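Local coordinates for protein chloramphenicol acetyltransferase (Bacteroides thetaiotaomicron, PDB 2I9D) that probably transfers an acetyl group from acetyl-CoA to chloramphenicol, which would inactivate the antibiotic, at residues Y56-L61 against N109-F114; I74-R79 against G142-I147; Q29-S34 against S159-Q164; K99-R104 against D123-D128. All blocks are in the same frame, centred on the assembly; numbering follows the deposited sequence.

In the fold
From the N terminus, strand 29-37 supplies the first half of contact 3, which closes when the chain reaches 159-164. The other three contacts nest inside that long loop. Contact 1 starts on helix 52-66 and ends at the head of helix 111-124. Contact 2 starts in the turn at 74-79 and crosses contact 1, closing at 142-147. Contact 4 ties strand 100-105, outermost in the chain's mixed sheet, to the loop just after helix 111-124. It crosses contact 1 and nests in contact 2. Val-60 and Leu-61 pack on Ile-147, joining contacts 1 and 2. A salt bridge from Arg-104 to Asp-143 joins contacts 4 and 2. Contacts 2, 3 and 4 reach the mixed sheet.

Contact 1. Residues Y56-L61 against N109-F114; sequences YLYAVL and NDFDTF
Tyr-58, Phe-111 and Phe-114 form an aromatic cluster where helix 52-66 meets the start of helix 111-124. Tyr-58 carries most of the contact. Its CG stands anti to the backbone N (chi1 179°), which sends the ring out from its own helix to the start of the other, against both phenylalanines. Phe-111 turns an edge to one face of this ring in an offset edge-to-face pair, the planes 69° apart. The leading atom is Phe-111 CD1, 3.5 Å from Tyr-58 CD2. Phe-114 meets the tyrosine obliquely, with the planes at 47°. Tyr-58 CD1 lies over a face of Phe-114, toward the rim, and is 3.6 Å from Phe-114 CG.

Phe-114 also reaches the leucines of the first helix. Leu-61 CD2 approaches Phe-114 CE1 to 3.7 Å, and Leu-57 CD2 sits at the ring edge, 4.3 Å from Phe-114 CZ. The far end of Tyr-58 is polar. Tyr-58 OH is hydrogen-bonded to Arg-62 NH1, one helical turn on, and lies 2.9 Å from Asn-109 O. With a leucine here, the Phe-111 edge is likely to lose the face it meets, a gap to open beside Phe-111 and Phe-114, and Arg-62 to be left without its hydroxyl partner. Elsewhere Phe-111 meets the ring of His-55, and Leu-57 and Leu-61 touch Met-88 of strand 87-93.

The second helix is capped at its start. Asp-110 is the N-cap residue, and Asp-110 OD2 accepts from Thr-113 N at 3.2 Å, the donor lying above the carboxylate plane.

Contact 2. Residues I74-R79 against G142-I147; sequences IDPDGR and GDYGLI
Tyr-144 sets the edge of its ring against the backbone of Ile-74. Ile-74 O lies near the ring plane, 3.2 Å from Tyr-144 CD2. With CG anti to the carbonyl carbon (chi1 -61°), the ring reaches across to the turn. Pro-76 completes the tight part. Pro-76 CD is 3.6 Å from Tyr-144 CE2, and Pro-76 CG is 3.6 Å from Gly-142 CA. Gly-142 has no side chain, so the proline can come this close. Were Tyr-144 an alanine, Pro-76 and the Ile-74 carbonyl would probably lose their packing partner, with a gap left in its place.

The other side is loose. Residues Asp-75 to Gly-78 make a type I beta turn, closed by Gly-78 N to Asp-75 O at 2.7 Å. Its exposed end carries a salt bridge between Asp-77 and Arg-79.

Tyr-83 OH joins the two segments, bonding to both Asp-75 OD1 and Tyr-144 N. Lys-5 pairs with Asp-75 OD2. The turn links strands 72-74 and 80-83 of the small antiparallel sheet. On the other segment, Gly-142 ends helix 133-141 in a Schellman motif, and the chain runs on into strand 146-151 of the mixed sheet.

Contact 3. Residues Q29-S34 against S159-Q164; sequences QLSITS and SITGTQ
Gln-29 and Thr-33 reach from strand 29-37 to the backbone of 159-164, which runs roughly antiparallel to it. Gln-29 NE2 donates to Thr-163 O in a weak but nearly straight bond of 3.4 Å (169°). The same NE2 gives a weak bond to water 1, which donates to Gly-162 O at 2.9 Å. Gln-29 OE1 accepts from Asn-170 N, and Asn-170 ND2 also binds Thr-163 O.

Thr-33 OG1 stands anti to its carbonyl carbon (chi1 -50°), facing the other segment. Thr-33 OG1 accepts a weak bond from Ile-160 N at 3.4 Å. Water 2, 2.8 Å from Thr-33 OG1, donates to Ile-160 O at 2.6 Å. Ser-31 OG packs 3.6 Å from Thr-161 CA and finds its hydrogen-bond partner in Thr-194 OG1.

Gln-164 CG lies 3.5 Å from Gln-29 NE2, while Gln-164 NE2 bonds to Lys-166 O and Gln-26 O. Strand 159-160 pairs with a neighbouring subunit, whose Ser-31 N bonds to Thr-161 OG1, and 31-33 pairs with the other neighbouring subunit. Such sheet extension between subunits is characteristic of the chloramphenicol acetyltransferase trimer, whose active sites lie at the interfaces; the predicted catalytic His-197 is about 7 Å from Gln-29, side chain to side chain.

Contact 4. Residues K99-R104 against D123-D128; sequences KFFTTR and DAIPED
Phe-101 takes Pro-126 over one face of its ring. The proline CG sits 3.9 Å from the Phe-101 ring centroid and 13° off the normal, a CH-pi contact. The CG of Phe-101 is anti to its backbone N (chi1 177°), which carries the ring out from the strand to the loop after helix 111-124. Pro-126 CD also touches it, 3.8 Å from Phe-101 CE2.

Ile-125 comes to the edge of the same ring. Ile-125 CD1 is 4.3 Å from Phe-101 CD2 and 3.9 Å from Thr-103 CG2. In Thr-103 OG1 is anti to the backbone N (chi1 -159°), which places CG2 between the backbone N and the carbonyl carbon, on the side of Ile-125.

Lys-99 bends at its third and fourth torsions. Lys-99 CE approaches Asp-128 OD1 to 3.4 Å, but Lys-99 NZ stays 4.6 Å from Asp-128 OD1. The opposite charges probably attract at this range without a salt bridge. Asp-128 OD1 has a long, weak ion pair with Lys-95.

The contact lies at the surface. Strand 100-105 is the last strand of the mixed sheet within the chain and pairs antiparallel with strand 87-93. Ile-125 also rests on Ile-92 of that neighbour, while Thr-102 points away from 123-128 and packs on helix 133-141.

Contact 1. Residues Y56-L61 against N109-F114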
loop_
_atom_site.group_PDB
_atom_site.type_symbol
_atom_site.label_atom_id
_atom_site.label_comp_id
_atom_site.label_asym_id
_atom_site.label_seq_id
_atom_site.Cartn_x
_atom_site.Cartn_y
_atom_site.Cartn_z
ATOM N N TYR A 56 -7.251 -18.637 10.345
ATOM C CA TYR A 56 -6.209 -17.806 9.736
ATOM C C TYR A 56 -5.455 -16.936 10.733
ATOM O O TYR A 56 -4.282 -16.635 10.519
ATOM C CB TYR A 56 -6.684 -17.038 8.488
ATOM C CG TYR A 56 -7.713 -15.939 8.662
ATOM C CD1 TYR A 56 -7.383 -14.701 9.269
ATOM C CD2 TYR A 56 -8.996 -16.095 8.145
ATOM C CE1 TYR A 56 -8.341 -13.675 9.386
ATOM C CE2 TYR A 56 -9.955 -15.075 8.254
ATOM C CZ TYR A 56 -9.619 -13.880 8.861
ATOM O OH TYR A 56 -10.573 -12.899 8.955
ATOM N N LEU A 57 -6.109 -16.598 11.847
ATOM C CA LEU A 57 -5.441 -15.871 12.916
ATOM C C LEU A 57 -4.305 -16.729 13.475
ATOM O O LEU A 57 -3.170 -16.248 13.687
ATOM C CB LEU A 57 -6.434 -15.458 14.015
ATOM C CG LEU A 57 -5.961 -14.372 14.995
ATOM C CD1 LEU A 57 -5.896 -13.026 14.262
ATOM C CD2 LEU A 57 -6.891 -14.244 16.238
ATOM N N TYR A 58 -4.605 -18.005 13.692
ATOM C CA TYR A 58 -3.590 -18.944 14.137
ATOM C C TYR A 58 -2.440 -19.081 13.131
ATOM O O TYR A 58 -1.258 -19.026 13.514
ATOM C CB TYR A 58 -4.202 -20.325 14.415
ATOM C CG TYR A 58 -3.158 -21.320 14.844
ATOM C CD1 TYR A 58 -2.554 -21.209 16.086
ATOM C CD2 TYR A 58 -2.729 -22.328 13.991
ATOM C CE1 TYR A 58 -1.574 -22.096 16.500
ATOM C CE2 TYR A 58 -1.741 -23.239 14.397
ATOM C CZ TYR A 58 -1.168 -23.100 15.660
ATOM O OH TYR A 58 -0.195 -23.973 16.103
ATOM N N ALA A 59 -2.801 -19.276 11.858
ATOM C CA ALA A 59 -1.821 -19.428 10.773
ATOM C C ALA A 59 -0.826 -18.281 10.773
ATOM O O ALA A 59 0.386 -18.498 10.671
ATOM C CB ALA A 59 -2.522 -19.533 9.421
ATOM N N VAL A 60 -1.345 -17.058 10.896
ATOM C CA VAL A 60 -0.513 -15.866 10.874
ATOM C C VAL A 60 0.368 -15.809 12.133
ATOM O O VAL A 60 1.574 -15.521 12.047
ATOM C CB VAL A 60 -1.390 -14.575 10.718
ATOM C CG1 VAL A 60 -0.617 -13.301 11.143
ATOM C CG2 VAL A 60 -1.914 -14.446 9.306
ATOM N N LEU A 61 -0.238 -16.079 13.294
ATOM C CA LEU A 61 0.474 -15.986 14.585
ATOM C C LEU A 61 1.604 -17.032 14.672
ATOM O O LEU A 61 2.719 -16.731 15.155
ATOM C CB LEU A 61 -0.491 -16.126 15.772
ATOM C CG LEU A 61 0.066 -15.862 17.179
ATOM C CD1 LEU A 61 0.641 -14.454 17.304
ATOM C CD2 LEU A 61 -0.994 -16.083 18.210
ATOM N N ASN A 109 1.270 -23.659 20.576
ATOM C CA ASN A 109 1.758 -24.450 19.426
ATOM C C ASN A 109 0.766 -25.534 18.953
ATOM O O ASN A 109 0.849 -26.028 17.817
ATOM C CB ASN A 109 3.160 -25.014 19.690
ATOM C CG ASN A 109 3.809 -25.647 18.439
ATOM O OD1 ASN A 109 3.264 -25.603 17.317
ATOM N ND2 ASN A 109 4.997 -26.245 18.641
ATOM N N ASP A 110 -0.190 -25.864 19.813
ATOM C CA ASP A 110 -1.246 -26.806 19.471
ATOM C C ASP A 110 -2.524 -26.045 19.085
ATOM O O ASP A 110 -3.104 -25.328 19.908
ATOM C CB ASP A 110 -1.485 -27.769 20.652
ATOM C CG ASP A 110 -2.808 -28.514 20.552
ATOM O OD1 ASP A 110 -3.071 -29.136 19.496
ATOM O OD2 ASP A 110 -3.595 -28.471 21.524
ATOM N N PHE A 111 -2.967 -26.207 17.841
ATOM C CA PHE A 111 -4.142 -25.472 17.364
ATOM C C PHE A 111 -5.392 -25.568 18.248
ATOM O O PHE A 111 -6.034 -24.556 18.505
ATOM C CB PHE A 111 -4.502 -25.824 15.912
ATOM C CG PHE A 111 -5.751 -25.145 15.432
ATOM C CD1 PHE A 111 -5.737 -23.796 15.108
ATOM C CD2 PHE A 111 -6.956 -25.841 15.352
ATOM C CE1 PHE A 111 -6.888 -23.157 14.670
ATOM C CE2 PHE A 111 -8.132 -25.206 14.923
ATOM C CZ PHE A 111 -8.093 -23.869 14.575
ATOM N N ASP A 112 -5.742 -26.776 18.690
ATOM C CA ASP A 112 -6.940 -26.989 19.505
ATOM C C ASP A 112 -6.904 -26.183 20.794
ATOM O O ASP A 112 -7.921 -25.633 21.215
ATOM C CB ASP A 112 -7.137 -28.473 19.836
ATOM C CG ASP A 112 -7.288 -29.338 18.600
ATOM O OD1 ASP A 112 -7.602 -28.801 17.517
ATOM O OD2 ASP A 112 -7.100 -30.574 18.713
ATOM N N THR A 113 -5.731 -26.129 21.414
ATOM C CA THR A 113 -5.509 -25.348 22.628
ATOM C C THR A 113 -5.658 -23.858 22.325
ATOM O O THR A 113 -6.373 -23.144 23.049
ATOM C CB THR A 113 -4.098 -25.619 23.224
ATOM O OG1 THR A 113 -3.973 -27.003 23.530
ATOM C CG2 THR A 113 -3.856 -24.811 24.498
ATOM N N PHE A 114 -4.990 -23.400 21.263
ATOM C CA PHE A 114 -5.125 -22.008 20.823
ATOM C C PHE A 114 -6.585 -21.688 20.517
ATOM O O PHE A 114 -7.120 -20.701 21.012
ATOM C CB PHE A 114 -4.232 -21.682 19.607
ATOM C CG PHE A 114 -4.516 -20.323 19.003
ATOM C CD1 PHE A 114 -3.859 -19.178 19.472
ATOM C CD2 PHE A 114 -5.470 -20.176 18.000
ATOM C CE1 PHE A 114 -4.138 -17.914 18.932
ATOM C CE2 PHE A 114 -5.744 -18.925 17.454
ATOM C CZ PHE A 114 -5.084 -17.792 17.920
#

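Contact 2. Residues I74-R79 against G142-I147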
loop_
_atom_site.group_PDB
_atom_site.type_symbol
_atom_site.label_atom_id
_atom_site.label_comp_id
_atom_site.label_asym_id
_atom_site.label_seq_id
_atom_site.Cartn_x
_atom_site.Cartn_y
_atom_site.Cartn_z
ATOM N N ILE A 74 12.106 -3.155 18.607
ATOM C CA ILE A 74 12.846 -2.078 19.223
ATOM C C ILE A 74 12.057 -1.835 20.501
ATOM O O ILE A 74 10.895 -1.375 20.442
ATOM C CB ILE A 74 12.882 -0.787 18.363
ATOM C CG1 ILE A 74 13.513 -1.042 16.980
ATOM C CG2 ILE A 74 13.609 0.344 19.130
ATOM C CD1 ILE A 74 13.695 0.214 16.098
ATOM N N ASP A 75 12.654 -2.178 21.644
ATOM C CA ASP A 75 11.982 -2.027 22.941
ATOM C C ASP A 75 11.798 -0.550 23.355
ATOM O O ASP A 75 12.379 0.340 22.733
ATOM C CB ASP A 75 12.710 -2.846 24.009
ATOM C CG ASP A 75 11.932 -4.099 24.436
ATOM O OD1 ASP A 75 10.816 -4.386 23.899
ATOM O OD2 ASP A 75 12.450 -4.809 25.345
ATOM N N PRO A 76 10.950 -0.283 24.380
ATOM C CA PRO A 76 10.702 1.106 24.814
ATOM C C PRO A 76 11.970 1.931 25.042
ATOM O O PRO A 76 11.996 3.109 24.739
ATOM C CB PRO A 76 9.918 0.940 26.122
ATOM C CG PRO A 76 9.286 -0.401 26.025
ATOM C CD PRO A 76 10.130 -1.255 25.136
ATOM N N ASP A 77 13.014 1.294 25.550
ATOM C CA ASP A 77 14.302 1.955 25.813
ATOM C C ASP A 77 15.178 2.097 24.563
ATOM O O ASP A 77 16.325 2.548 24.650
ATOM C CB ASP A 77 15.057 1.185 26.912
ATOM C CG ASP A 77 15.305 -0.276 26.546
ATOM O OD1 ASP A 77 14.766 -0.772 25.516
ATOM O OD2 ASP A 77 16.046 -0.948 27.307
ATOM N N GLY A 78 14.638 1.724 23.402
ATOM C CA GLY A 78 15.358 1.845 22.135
ATOM C C GLY A 78 16.320 0.703 21.820
ATOM O O GLY A 78 17.040 0.768 20.839
ATOM N N ARG A 79 16.332 -0.344 22.636
ATOM C CA ARG A 79 17.221 -1.490 22.393
ATOM C C ARG A 79 16.561 -2.566 21.530
ATOM O O ARG A 79 15.391 -2.905 21.735
ATOM C CB ARG A 79 17.715 -2.116 23.712
ATOM C CG ARG A 79 18.636 -1.181 24.520
ATOM C CD ARG A 79 19.149 -1.811 25.812
ATOM N NE ARG A 79 18.069 -2.320 26.663
ATOM C CZ ARG A 79 18.236 -3.212 27.644
ATOM N NH1 ARG A 79 19.442 -3.723 27.896
ATOM N NH2 ARG A 79 17.195 -3.614 28.364
ATOM N N GLY A 142 5.328 -1.964 28.254
ATOM C CA GLY A 142 6.541 -2.214 27.474
ATOM C C GLY A 142 6.578 -3.604 26.863
ATOM O O GLY A 142 7.646 -4.123 26.627
ATOM N N ASP A 143 5.424 -4.227 26.621
ATOM C CA ASP A 143 5.410 -5.547 25.988
ATOM C C ASP A 143 5.133 -5.380 24.494
ATOM O O ASP A 143 3.987 -5.129 24.083
ATOM C CB ASP A 143 4.400 -6.488 26.652
ATOM C CG ASP A 143 4.487 -7.933 26.134
ATOM O OD1 ASP A 143 5.341 -8.262 25.296
ATOM O OD2 ASP A 143 3.662 -8.764 26.548
ATOM N N TYR A 144 6.197 -5.493 23.687
ATOM C CA TYR A 144 6.063 -5.398 22.229
ATOM C C TYR A 144 6.126 -6.790 21.574
ATOM O O TYR A 144 6.199 -6.909 20.349
ATOM C CB TYR A 144 7.115 -4.462 21.624
ATOM C CG TYR A 144 7.069 -3.029 22.100
ATOM C CD1 TYR A 144 5.960 -2.524 22.787
ATOM C CD2 TYR A 144 8.122 -2.156 21.815
ATOM C CE1 TYR A 144 5.912 -1.204 23.215
ATOM C CE2 TYR A 144 8.081 -0.828 22.244
ATOM C CZ TYR A 144 6.975 -0.376 22.962
ATOM O OH TYR A 144 6.933 0.931 23.378
ATOM N N GLY A 145 6.088 -7.832 22.399
ATOM C CA GLY A 145 6.165 -9.204 21.888
ATOM C C GLY A 145 4.816 -9.654 21.389
ATOM O O GLY A 145 4.205 -10.619 21.913
ATOM N N LEU A 146 4.350 -8.936 20.376
ATOM C CA LEU A 146 2.998 -9.077 19.833
ATOM C C LEU A 146 2.981 -8.756 18.338
ATOM O O LEU A 146 3.856 -8.076 17.844
ATOM C CB LEU A 146 2.050 -8.079 20.523
ATOM C CG LEU A 146 1.798 -8.232 22.020
ATOM C CD1 LEU A 146 1.543 -6.855 22.566
ATOM C CD2 LEU A 146 0.628 -9.187 22.280
ATOM N N ILE A 147 1.965 -9.243 17.641
ATOM C CA ILE A 147 1.594 -8.718 16.317
ATOM C C ILE A 147 0.125 -8.375 16.435
ATOM O O ILE A 147 -0.494 -8.714 17.444
ATOM C CB ILE A 147 1.894 -9.690 15.133
ATOM C CG1 ILE A 147 1.170 -11.044 15.307
ATOM C CG2 ILE A 147 3.395 -9.890 15.016
ATOM C CD1 ILE A 147 1.200 -11.955 14.031
#

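Contact 3. Residues Q29-S34 against S159-Q164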
loop_
_atom_site.group_PDB
_atom_site.type_symbol
_atom_site.label_atom_id
_atom_site.label_comp_id
_atom_site.label_asym_id
_atom_site.label_seq_id
_atom_site.Cartn_x
_atom_site.Cartn_y
_atom_site.Cartn_z
ATOM N N GLN A 29 9.922 1.493 7.515
ATOM C CA GLN A 29 8.942 0.413 7.444
ATOM C C GLN A 29 8.670 0.071 6.015
ATOM O O GLN A 29 8.728 0.918 5.124
ATOM C CB GLN A 29 7.614 0.837 8.072
ATOM C CG GLN A 29 7.746 1.308 9.520
ATOM C CD GLN A 29 6.423 1.517 10.197
ATOM O OE1 GLN A 29 6.263 1.163 11.358
ATOM N NE2 GLN A 29 5.458 2.096 9.478
ATOM N N LEU A 30 8.313 -1.176 5.791
ATOM C CA LEU A 30 7.644 -1.423 4.534
ATOM C C LEU A 30 6.307 -2.105 4.692
ATOM O O LEU A 30 6.122 -2.885 5.634
ATOM C CB LEU A 30 8.600 -2.028 3.475
ATOM C CG LEU A 30 8.857 -3.407 2.884
ATOM C CD1 LEU A 30 7.590 -4.158 2.477
ATOM C CD2 LEU A 30 9.649 -3.032 1.651
ATOM N N SER A 31 5.376 -1.795 3.788
ATOM C CA SER A 31 4.103 -2.539 3.727
ATOM C C SER A 31 4.059 -3.437 2.510
ATOM O O SER A 31 4.554 -3.095 1.443
ATOM C CB SER A 31 2.881 -1.605 3.696
ATOM O OG SER A 31 2.933 -0.667 4.735
ATOM N N ILE A 32 3.407 -4.574 2.656
ATOM C CA ILE A 32 3.269 -5.477 1.532
ATOM C C ILE A 32 1.903 -6.107 1.651
ATOM O O ILE A 32 1.434 -6.330 2.766
ATOM C CB ILE A 32 4.394 -6.576 1.536
ATOM C CG1 ILE A 32 4.211 -7.584 0.382
ATOM C CG2 ILE A 32 4.490 -7.279 2.930
ATOM C CD1 ILE A 32 5.427 -8.486 0.152
ATOM N N THR A 33 1.262 -6.353 0.510
ATOM C CA THR A 33 0.065 -7.193 0.439
ATOM C C THR A 33 0.295 -8.368 -0.520
ATOM O O THR A 33 0.850 -8.189 -1.615
ATOM C CB THR A 33 -1.159 -6.388 -0.022
ATOM O OG1 THR A 33 -1.250 -5.210 0.776
ATOM C CG2 THR A 33 -2.443 -7.214 0.108
ATOM N N SER A 34 -0.137 -9.554 -0.116
ATOM C CA SER A 34 -0.079 -10.722 -0.985
ATOM C C SER A 34 -1.336 -11.542 -0.765
ATOM O O SER A 34 -2.166 -11.176 0.057
ATOM C CB SER A 34 1.199 -11.556 -0.715
ATOM O OG SER A 34 1.248 -12.709 -1.552
ATOM N N SER A 159 -4.208 -3.741 -1.572
ATOM C CA SER A 159 -3.237 -2.994 -0.822
ATOM C C SER A 159 -3.860 -2.376 0.437
ATOM O O SER A 159 -4.927 -1.766 0.373
ATOM C CB SER A 159 -2.677 -1.899 -1.730
ATOM O OG SER A 159 -1.825 -1.007 -1.023
ATOM N N ILE A 160 -3.197 -2.555 1.580
ATOM C CA ILE A 160 -3.402 -1.707 2.757
ATOM C C ILE A 160 -2.010 -1.364 3.294
ATOM O O ILE A 160 -1.202 -2.248 3.537
ATOM C CB ILE A 160 -4.281 -2.355 3.870
ATOM C CG1 ILE A 160 -5.722 -2.531 3.393
ATOM C CG2 ILE A 160 -4.266 -1.466 5.146
ATOM C CD1 ILE A 160 -6.663 -3.319 4.298
ATOM N N THR A 161 -1.719 -0.078 3.446
ATOM C CA THR A 161 -0.483 0.330 4.099
ATOM C C THR A 161 -0.747 0.652 5.571
ATOM O O THR A 161 -1.847 1.094 5.941
ATOM C CB THR A 161 0.070 1.586 3.475
ATOM O OG1 THR A 161 -0.841 2.648 3.793
ATOM C CG2 THR A 161 0.229 1.409 1.976
ATOM N N GLY A 162 0.248 0.448 6.417
ATOM C CA GLY A 162 0.097 0.784 7.808
ATOM C C GLY A 162 0.360 2.247 8.115
ATOM O O GLY A 162 1.056 2.974 7.356
ATOM N N THR A 163 -0.221 2.675 9.240
ATOM C CA THR A 163 0.158 3.911 9.917
ATOM C C THR A 163 1.600 3.819 10.461
ATOM O O THR A 163 2.219 2.759 10.462
ATOM C CB THR A 163 -0.839 4.228 11.074
ATOM O OG1 THR A 163 -1.043 3.057 11.854
ATOM C CG2 THR A 163 -2.167 4.665 10.528
ATOM N N GLN A 164 2.142 4.937 10.897
ATOM C CA GLN A 164 3.439 4.926 11.513
ATOM C C GLN A 164 3.392 5.847 12.767
ATOM O O GLN A 164 3.199 7.066 12.647
ATOM C CB GLN A 164 4.500 5.381 10.491
ATOM C CG GLN A 164 5.947 5.199 10.951
ATOM C CD GLN A 164 6.936 6.030 10.108
ATOM O OE1 GLN A 164 6.637 6.430 8.965
ATOM N NE2 GLN A 164 8.106 6.305 10.680
HETATM O O HOH W 1 3.908 3.136 7.085
HETATM O O HOH W 2 0.402 -3.209 1.699
#

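Contact 4. Residues K99-R104 against D123-D128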
loop_
_atom_site.group_PDB
_atom_site.type_symbol
_atom_site.label_atom_id
_atom_site.label_comp_id
_atom_site.label_asym_id
_atom_site.label_seq_id
_atom_site.Cartn_x
_atom_site.Cartn_y
_atom_site.Cartn_z
ATOM N N LYS A 99 -18.033 -0.742 15.640
ATOM C CA LYS A 99 -17.352 -0.736 16.946
ATOM C C LYS A 99 -16.669 -2.053 17.192
ATOM O O LYS A 99 -17.216 -3.123 16.946
ATOM C CB LYS A 99 -18.274 -0.392 18.136
ATOM C CG LYS A 99 -18.077 1.052 18.608
ATOM C CD LYS A 99 -18.593 1.312 20.053
ATOM C CE LYS A 99 -17.470 1.138 21.160
ATOM N NZ LYS A 99 -16.131 1.774 20.795
ATOM N N PHE A 100 -15.438 -1.958 17.651
ATOM C CA PHE A 100 -14.663 -3.142 17.948
ATOM C C PHE A 100 -14.028 -2.941 19.307
ATOM O O PHE A 100 -13.932 -1.820 19.800
ATOM C CB PHE A 100 -13.569 -3.334 16.885
ATOM C CG PHE A 100 -12.650 -2.158 16.759
ATOM C CD1 PHE A 100 -11.527 -2.044 17.574
ATOM C CD2 PHE A 100 -12.912 -1.150 15.833
ATOM C CE1 PHE A 100 -10.669 -0.963 17.449
ATOM C CE2 PHE A 100 -12.064 -0.050 15.728
ATOM C CZ PHE A 100 -10.943 0.041 16.533
ATOM N N PHE A 101 -13.581 -4.038 19.897
ATOM C CA PHE A 101 -12.749 -3.948 21.070
ATOM C C PHE A 101 -11.492 -4.780 20.813
ATOM O O PHE A 101 -11.577 -5.980 20.489
ATOM C CB PHE A 101 -13.558 -4.409 22.312
ATOM C CG PHE A 101 -12.771 -4.437 23.583
ATOM C CD1 PHE A 101 -12.519 -3.259 24.290
ATOM C CD2 PHE A 101 -12.266 -5.651 24.075
ATOM C CE1 PHE A 101 -11.768 -3.277 25.477
ATOM C CE2 PHE A 101 -11.531 -5.688 25.278
ATOM C CZ PHE A 101 -11.269 -4.492 25.972
ATOM N N THR A 102 -10.327 -4.147 20.930
ATOM C CA THR A 102 -9.066 -4.863 20.762
ATOM C C THR A 102 -8.730 -5.705 21.989
ATOM O O THR A 102 -8.824 -5.231 23.131
ATOM C CB THR A 102 -7.904 -3.901 20.472
ATOM O OG1 THR A 102 -8.238 -3.088 19.350
ATOM C CG2 THR A 102 -6.591 -4.642 20.199
ATOM N N THR A 103 -8.312 -6.945 21.743
ATOM C CA THR A 103 -7.934 -7.854 22.825
ATOM C C THR A 103 -6.790 -8.800 22.456
ATOM O O THR A 103 -6.452 -8.954 21.278
ATOM C CB THR A 103 -9.181 -8.614 23.381
ATOM O OG1 THR A 103 -8.895 -9.105 24.702
ATOM C CG2 THR A 103 -9.617 -9.746 22.443
ATOM N N ARG A 104 -6.200 -9.414 23.480
ATOM C CA ARG A 104 -5.001 -10.258 23.345
ATOM C C ARG A 104 -5.325 -11.765 23.296
ATOM O O ARG A 104 -6.139 -12.251 24.079
ATOM C CB ARG A 104 -4.026 -9.973 24.485
ATOM C CG ARG A 104 -2.657 -10.667 24.351
ATOM C CD ARG A 104 -1.655 -10.166 25.434
ATOM N NE ARG A 104 -0.413 -10.932 25.389
ATOM C CZ ARG A 104 0.805 -10.449 25.659
ATOM N NH1 ARG A 104 0.989 -9.174 25.995
ATOM N NH2 ARG A 104 1.856 -11.248 25.566
ATOM N N ASP A 123 -15.893 -14.912 23.671
ATOM C CA ASP A 123 -17.125 -14.974 24.469
ATOM C C ASP A 123 -17.111 -14.004 25.662
ATOM O O ASP A 123 -18.149 -13.437 26.001
ATOM C CB ASP A 123 -17.419 -16.416 24.943
ATOM C CG ASP A 123 -17.805 -17.353 23.788
ATOM O OD1 ASP A 123 -18.347 -16.860 22.746
ATOM O OD2 ASP A 123 -17.560 -18.589 23.928
ATOM N N ALA A 124 -15.942 -13.818 26.279
ATOM C CA ALA A 124 -15.792 -12.871 27.402
ATOM C C ALA A 124 -15.675 -11.378 27.003
ATOM O O ALA A 124 -15.715 -10.499 27.876
ATOM C CB ALA A 124 -14.599 -13.271 28.280
ATOM N N ILE A 125 -15.533 -11.084 25.709
ATOM C CA ILE A 125 -15.402 -9.702 25.261
ATOM C C ILE A 125 -16.522 -8.780 25.794
ATOM O O ILE A 125 -17.707 -9.113 25.696
ATOM C CB ILE A 125 -15.243 -9.612 23.724
ATOM C CG1 ILE A 125 -13.774 -9.787 23.369
ATOM C CG2 ILE A 125 -15.723 -8.270 23.188
ATOM C CD1 ILE A 125 -13.424 -9.296 22.026
ATOM N N PRO A 126 -16.137 -7.620 26.375
ATOM C CA PRO A 126 -17.108 -6.695 26.958
ATOM C C PRO A 126 -18.069 -6.104 25.919
ATOM O O PRO A 126 -17.671 -5.912 24.770
ATOM C CB PRO A 126 -16.227 -5.587 27.584
ATOM C CG PRO A 126 -14.938 -5.721 27.021
ATOM C CD PRO A 126 -14.755 -7.139 26.536
ATOM N N GLU A 127 -19.304 -5.798 26.323
ATOM C CA GLU A 127 -20.324 -5.282 25.387
ATOM C C GLU A 127 -19.930 -3.913 24.858
ATOM O O GLU A 127 -20.209 -3.577 23.704
ATOM C CB GLU A 127 -21.709 -5.153 26.054
ATOM C CG GLU A 127 -22.126 -6.310 26.966
ATOM C CD GLU A 127 -22.789 -7.459 26.207
ATOM O OE1 GLU A 127 -23.451 -7.180 25.168
ATOM O OE2 GLU A 127 -22.654 -8.637 26.655
ATOM N N ASP A 128 -19.337 -3.107 25.732
ATOM C CA ASP A 128 -18.842 -1.794 25.377
ATOM C C ASP A 128 -17.414 -1.755 25.879
ATOM O O ASP A 128 -17.005 -2.603 26.674
ATOM C CB ASP A 128 -19.671 -0.683 26.024
ATOM C CG ASP A 128 -19.748 0.578 25.141
ATOM O OD1 ASP A 128 -19.266 0.530 23.969
ATOM O OD2 ASP A 128 -20.283 1.617 25.617
#